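Local atomic coordinates of shikimate dehydrogenase (NADP(+)) (Thermus thermophilus, PDB entry 2D5C), a protein that catalyses the reversible, NADPH-linked reduction of 3-dehydroshikimate to shikimate, the fourth of seven steps on the pathway to chorismate. Residues V176-V181 against V203-R208; T227-L232 against A256-L261. All blocks are in the same frame, centred on the assembly; numbering follows the deposited sequence.

Contact 1: residues V176-V181 against V203-R208; sequences VNATRV and VDLVYR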
loop_
_atom_site.group_PDB
_atom_site.type_symbol
_atom_site.label_atom_id
_atom_site.label_comp_id
_atom_site.label_asym_id
_atom_site.label_seq_id
_atom_site.Cartn_x
_atom_site.Cartn_y
_atom_site.Cartn_z
ATOM N N VAL A 176 -1.564 17.189 27.264
ATOM C CA VAL A 176 -2.387 16.738 26.150
ATOM C C VAL A 176 -3.553 15.888 26.630
ATOM O O VAL A 176 -3.351 14.902 27.339
ATOM C CB VAL A 176 -1.562 15.882 25.138
ATOM C CG1 VAL A 176 -2.441 15.442 23.981
ATOM C CG2 VAL A 176 -0.382 16.679 24.612
ATOM N N ASN A 177 -4.772 16.277 26.284
ATOM C CA ASN A 177 -5.897 15.442 26.686
ATOM C C ASN A 177 -6.153 14.392 25.624
ATOM O O ASN A 177 -6.570 14.719 24.515
ATOM C CB ASN A 177 -7.185 16.240 26.884
ATOM C CG ASN A 177 -8.371 15.331 27.158
ATOM O OD1 ASN A 177 -8.255 14.370 27.928
ATOM N ND2 ASN A 177 -9.513 15.629 26.542
ATOM N N ALA A 178 -5.884 13.135 25.979
ATOM C CA ALA A 178 -6.102 12.008 25.084
ATOM C C ALA A 178 -7.159 11.092 25.702
ATOM O O ALA A 178 -7.217 9.897 25.405
ATOM C CB ALA A 178 -4.778 11.243 24.853
ATOM N N THR A 179 -7.987 11.652 26.583
ATOM C CA THR A 179 -9.063 10.874 27.190
ATOM C C THR A 179 -10.308 11.308 26.428
ATOM O O THR A 179 -10.256 12.239 25.626
ATOM C CB THR A 179 -9.308 11.221 28.683
ATOM O OG1 THR A 179 -9.953 12.501 28.780
ATOM C CG2 THR A 179 -8.005 11.244 29.465
ATOM N N ARG A 180 -11.430 10.644 26.661
ATOM C CA ARG A 180 -12.640 11.087 25.984
ATOM C C ARG A 180 -13.464 11.990 26.906
ATOM O O ARG A 180 -14.607 12.332 26.591
ATOM C CB ARG A 180 -13.468 9.895 25.509
ATOM C CG ARG A 180 -12.799 9.146 24.367
ATOM C CD ARG A 180 -13.811 8.337 23.582
ATOM N NE ARG A 180 -14.449 7.310 24.400
ATOM C CZ ARG A 180 -15.744 7.020 24.348
ATOM N NH1 ARG A 180 -16.540 7.683 23.518
ATOM N NH2 ARG A 180 -16.242 6.066 25.125
ATOM N N VAL A 181 -12.887 12.376 28.046
ATOM C CA VAL A 181 -13.587 13.261 28.973
ATOM C C VAL A 181 -13.733 14.600 28.267
ATOM O O VAL A 181 -12.762 15.162 27.755
ATOM C CB VAL A 181 -12.817 13.478 30.303
ATOM C CG1 VAL A 181 -13.584 14.462 31.198
ATOM C CG2 VAL A 181 -12.658 12.159 31.038
ATOM N N VAL A 203 -3.070 20.786 24.609
ATOM C CA VAL A 203 -3.663 20.337 23.356
ATOM C C VAL A 203 -4.767 19.348 23.686
ATOM O O VAL A 203 -4.595 18.509 24.572
ATOM C CB VAL A 203 -2.613 19.631 22.466
ATOM C CG1 VAL A 203 -3.250 19.199 21.154
ATOM C CG2 VAL A 203 -1.426 20.580 22.216
ATOM N N ASP A 204 -5.908 19.473 23.013
ATOM C CA ASP A 204 -7.027 18.559 23.266
ATOM C C ASP A 204 -7.354 17.820 21.972
ATOM O O ASP A 204 -7.526 18.444 20.927
ATOM C CB ASP A 204 -8.269 19.340 23.756
ATOM C CG ASP A 204 -9.299 18.446 24.458
ATOM O OD1 ASP A 204 -9.276 17.219 24.229
ATOM O OD2 ASP A 204 -10.150 18.961 25.232
ATOM N N LEU A 205 -7.410 16.489 22.035
ATOM C CA LEU A 205 -7.741 15.688 20.866
ATOM C C LEU A 205 -9.254 15.707 20.627
ATOM O O LEU A 205 -9.708 15.457 19.511
ATOM C CB LEU A 205 -7.269 14.234 21.043
ATOM C CG LEU A 205 -5.789 14.011 21.365
ATOM C CD1 LEU A 205 -5.414 12.547 21.118
ATOM C CD2 LEU A 205 -4.947 14.916 20.507
ATOM N N VAL A 206 -10.022 15.979 21.683
ATOM C CA VAL A 206 -11.479 16.065 21.573
ATOM C C VAL A 206 -11.777 17.370 20.846
ATOM O O VAL A 206 -11.264 18.434 21.235
ATOM C CB VAL A 206 -12.168 16.125 22.962
ATOM C CG1 VAL A 206 -13.661 16.484 22.803
ATOM C CG2 VAL A 206 -12.025 14.787 23.678
ATOM N N TYR A 207 -12.581 17.296 19.787
ATOM C CA TYR A 207 -12.942 18.494 19.032
ATOM C C TYR A 207 -14.460 18.687 18.914
ATOM O O TYR A 207 -14.936 19.447 18.073
ATOM C CB TYR A 207 -12.275 18.490 17.648
ATOM C CG TYR A 207 -12.555 17.263 16.814
ATOM C CD1 TYR A 207 -13.789 17.085 16.195
ATOM C CD2 TYR A 207 -11.592 16.266 16.668
ATOM C CE1 TYR A 207 -14.061 15.939 15.449
ATOM C CE2 TYR A 207 -11.850 15.122 15.929
ATOM C CZ TYR A 207 -13.083 14.962 15.324
ATOM O OH TYR A 207 -13.337 13.825 14.597
ATOM N N ARG A 208 -15.205 17.991 19.768
ATOM C CA ARG A 208 -16.664 18.118 19.844
ATOM C C ARG A 208 -17.041 18.198 21.314
ATOM O O ARG A 208 -17.108 17.179 22.003
ATOM C CB ARG A 208 -17.371 16.911 19.213
ATOM C CG ARG A 208 -17.496 16.962 17.700
ATOM C CD ARG A 208 -18.438 15.864 17.204
ATOM N NE ARG A 208 -18.693 15.948 15.767
ATOM C CZ ARG A 208 -19.376 16.928 15.179
ATOM N NH1 ARG A 208 -19.884 17.915 15.906
ATOM N NH2 ARG A 208 -19.547 16.923 13.863
HETATM O O HOH W 1 -12.225 17.657 26.417
#
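The side chains of Asn177 and Asp204 run alongside each other in the same direction, and the amide ND2 of Asn177 donates to Asp204 OD1 at 2.8 Å. The two planes are turned 70° apart, and the amide meets that oxygen from above the carboxylate plane. Val206 N reaches the same OD1 from the opposite face, closing an Asx turn, while OD2 pairs with Thr212 OG1 and accepts from a water that also donates to Val181 O. The other end of the Asn177 amide works within its own loop: OD1 takes Thr179 OG1 at 2.7 Å on an in-plane lone pair and Thr179 N from above the plane. The second bond closes another Asx turn, followed by an ST turn in which Val181 N donates to Thr179 OG1. With CG anti to the backbone N (chi1 174°), Asn177 sets its amide between both loops; an alanine here would probably leave Thr179 OG1 and N without their acceptor and take one of the two donors from Asp204 OD1. These loops leave the ends of strands 174-177 and 201-204, parallel neighbours in the six-stranded sheet of the Rossmann-type NADP domain. Their last rungs are Asn177 N to Val203 O, 2.8 Å, and Leu205 N to Asn177 O, 3.2 Å. Val176 and Val203 share the sheet face covered by Phe104 of helix 100-110; Phe214 of helix 213-220 packs on Asn177 and Asp204 from the other face. Past the strand ends, CD1 of Leu205, an NADP-binding residue, rests on Ala178 CB at 4.0 Å, and Val206 CG2 sits 3.7 Å from Thr179 O.

Contact 2: residues T227-L232 against A256-L261; sequences TGLPML and AARRAL. With SO4 (sulfate ion), chain D.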
loop_
_atom_site.group_PDB
_atom_site.type_symbol
_atom_site.label_atom_id
_atom_site.label_comp_id
_atom_site.label_asym_id
_atom_site.label_seq_id
_atom_site.Cartn_x
_atom_site.Cartn_y
_atom_site.Cartn_z
ATOM N N THR A 227 -6.499 23.295 19.406
ATOM C CA THR A 227 -7.670 22.428 19.356
ATOM C C THR A 227 -7.269 21.113 18.701
ATOM O O THR A 227 -6.119 20.940 18.308
ATOM C CB THR A 227 -8.809 23.035 18.520
ATOM O OG1 THR A 227 -8.401 23.092 17.151
ATOM C CG2 THR A 227 -9.160 24.447 19.019
ATOM N N GLY A 228 -8.226 20.200 18.585
ATOM C CA GLY A 228 -7.942 18.904 17.994
ATOM C C GLY A 228 -8.019 18.885 16.481
ATOM O O GLY A 228 -7.707 17.868 15.864
ATOM N N LEU A 229 -8.412 19.997 15.864
ATOM C CA LEU A 229 -8.525 20.016 14.410
ATOM C C LEU A 229 -7.199 19.888 13.654
ATOM O O LEU A 229 -7.125 19.172 12.650
ATOM C CB LEU A 229 -9.268 21.271 13.936
ATOM C CG LEU A 229 -10.753 21.410 14.295
ATOM C CD1 LEU A 229 -11.343 22.574 13.492
ATOM C CD2 LEU A 229 -11.505 20.123 13.985
ATOM N N PRO A 230 -6.140 20.590 14.102
ATOM C CA PRO A 230 -4.880 20.452 13.370
ATOM C C PRO A 230 -4.401 18.997 13.308
ATOM O O PRO A 230 -3.939 18.544 12.258
ATOM C CB PRO A 230 -3.933 21.363 14.142
ATOM C CG PRO A 230 -4.867 22.467 14.599
ATOM C CD PRO A 230 -6.052 21.679 15.093
ATOM N N MET A 231 -4.503 18.263 14.418
ATOM C CA MET A 231 -4.074 16.859 14.422
ATOM C C MET A 231 -4.997 16.038 13.523
ATOM O O MET A 231 -4.547 15.150 12.796
ATOM C CB MET A 231 -4.115 16.273 15.837
ATOM C CG MET A 231 -3.646 14.819 15.915
ATOM S SD MET A 231 -3.649 14.199 17.618
ATOM C CE MET A 231 -3.445 12.419 17.357
ATOM N N LEU A 232 -6.294 16.329 13.572
ATOM C CA LEU A 232 -7.249 15.593 12.752
ATOM C C LEU A 232 -6.886 15.739 11.273
ATOM O O LEU A 232 -6.887 14.762 10.515
ATOM C CB LEU A 232 -8.672 16.116 12.994
ATOM C CG LEU A 232 -9.796 15.418 12.220
ATOM C CD1 LEU A 232 -9.857 13.956 12.607
ATOM C CD2 LEU A 232 -11.131 16.098 12.525
ATOM N N ALA A 256 -11.671 22.526 5.969
ATOM C CA ALA A 256 -12.836 21.757 5.557
ATOM C C ALA A 256 -13.550 21.111 6.745
ATOM O O ALA A 256 -14.776 21.004 6.758
ATOM C CB ALA A 256 -12.417 20.681 4.552
ATOM N N ALA A 257 -12.785 20.666 7.737
ATOM C CA ALA A 257 -13.382 20.031 8.908
ATOM C C ALA A 257 -14.054 21.085 9.772
ATOM O O ALA A 257 -15.103 20.844 10.377
ATOM C CB ALA A 257 -12.315 19.302 9.720
ATOM N N ARG A 258 -13.432 22.257 9.818
ATOM C CA ARG A 258 -13.935 23.366 10.608
ATOM C C ARG A 258 -15.326 23.744 10.100
ATOM O O ARG A 258 -16.261 23.924 10.880
ATOM C CB ARG A 258 -12.969 24.552 10.491
ATOM C CG ARG A 258 -13.212 25.669 11.494
ATOM C CD ARG A 258 -12.204 26.806 11.320
ATOM N NE ARG A 258 -10.827 26.394 11.598
ATOM C CZ ARG A 258 -10.375 26.031 12.796
ATOM N NH1 ARG A 258 -11.188 26.021 13.845
ATOM N NH2 ARG A 258 -9.105 25.685 12.947
ATOM N N ARG A 259 -15.462 23.838 8.784
ATOM C CA ARG A 259 -16.736 24.199 8.183
ATOM C C ARG A 259 -17.767 23.085 8.299
ATOM O O ARG A 259 -18.968 23.331 8.201
ATOM C CB ARG A 259 -16.524 24.570 6.716
ATOM C CG ARG A 259 -15.553 25.723 6.532
ATOM C CD ARG A 259 -15.258 25.991 5.062
ATOM N NE ARG A 259 -14.771 24.800 4.372
ATOM C CZ ARG A 259 -14.240 24.805 3.154
ATOM N NH1 ARG A 259 -14.122 25.946 2.484
ATOM N NH2 ARG A 259 -13.831 23.671 2.601
ATOM N N ALA A 260 -17.299 21.864 8.528
ATOM C CA ALA A 260 -18.190 20.715 8.639
ATOM C C ALA A 260 -18.816 20.498 10.019
ATOM O O ALA A 260 -19.819 19.791 10.131
ATOM C CB ALA A 260 -17.458 19.448 8.197
ATOM N N LEU A 261 -18.241 21.076 11.069
ATOM C CA LEU A 261 -18.825 20.895 12.394
ATOM C C LEU A 261 -19.880 21.960 12.685
ATOM O O LEU A 261 -19.879 22.530 13.796
ATOM C CB LEU A 261 -17.738 20.885 13.486
ATOM C CG LEU A 261 -16.549 21.853 13.540
ATOM C CD1 LEU A 261 -17.005 23.302 13.644
ATOM C CD2 LEU A 261 -15.697 21.482 14.749
HETATM S S SO4 D . -6.444 26.198 16.567
HETATM O O1 SO4 D . -7.517 25.327 15.713
HETATM O O2 SO4 D . -5.428 26.585 15.610
HETATM O O3 SO4 D . -7.039 27.225 17.122
HETATM O O4 SO4 D . -5.889 25.231 17.481
#
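Leu229 faces the last turns of helix 250-260 and buries more surface than any other residue here, its two methyls doing different jobs. CD1 lies over one face of the Arg258 guanidinium, offset toward the rim and 3.5 Å from NH1, and it also meets the arginine's CB at 3.9 Å. CD2 turns to Ala257, whose CB stands 4.4 Å away. Leu232 CD2, one turn further along its helix, reaches that same Ala257 CB, so two leucine methyls meet on the one alanine carbon. Met19 of helix 16-26 packs on both Leu232 and Ala257, and this apolar side is buried. The segments belong to the C-terminal helices of the shikimate dehydrogenase fold, 229-244 and 250-260, and no hydrogen bond joins them directly. Thr227 stands before the first of these helices, its OG1 accepting a weak capping bond from Leu229 N. On the polar side the hydrogen-bonded link between the segments is indirect, through a sulfate that probably came from the crystallisation liquor. Thr227 holds it through N to O4, 2.8 Å and nearly straight at 167°, and through OG1 to O1, 2.8 Å. Arg258 NH2 donates to that O1 at a longer 3.2 Å, with the oxygen at the edge of the guanidinium and in its plane. The arginine gets there by a bend at chi3 (-64°), and NH2 also forms a salt bridge with Glu254, a turn back on its own helix. The loose part is exposed Leu261, the last residue modelled, which is poorly ordered; its CD2 only grazes Leu229 CD2 at 4.5 Å.

Contacts 1 and 2 follow one another along the chain, their centres about 13 Å apart, and meet where the loop after strand 201-204 leans on helix 229-244. There the Leu205 side chain packs against that of Met231. Leu205 in contact 1 and Gly228 in contact 2 are both NADP-binding residues. Further along, Tyr207 CZ lies 3.6 Å from Leu232 CD2, and Tyr207 CB is 4.1 Å from Leu229 CD2. Tyr207 belongs to the shikimate pocket, and the Leu232 side chain comes within about 4 Å of the bound shikimate, whereas the Leu205 side chain is about 8 Å from the bound shikimate. Together the two contacts border the cofactor and substrate sites.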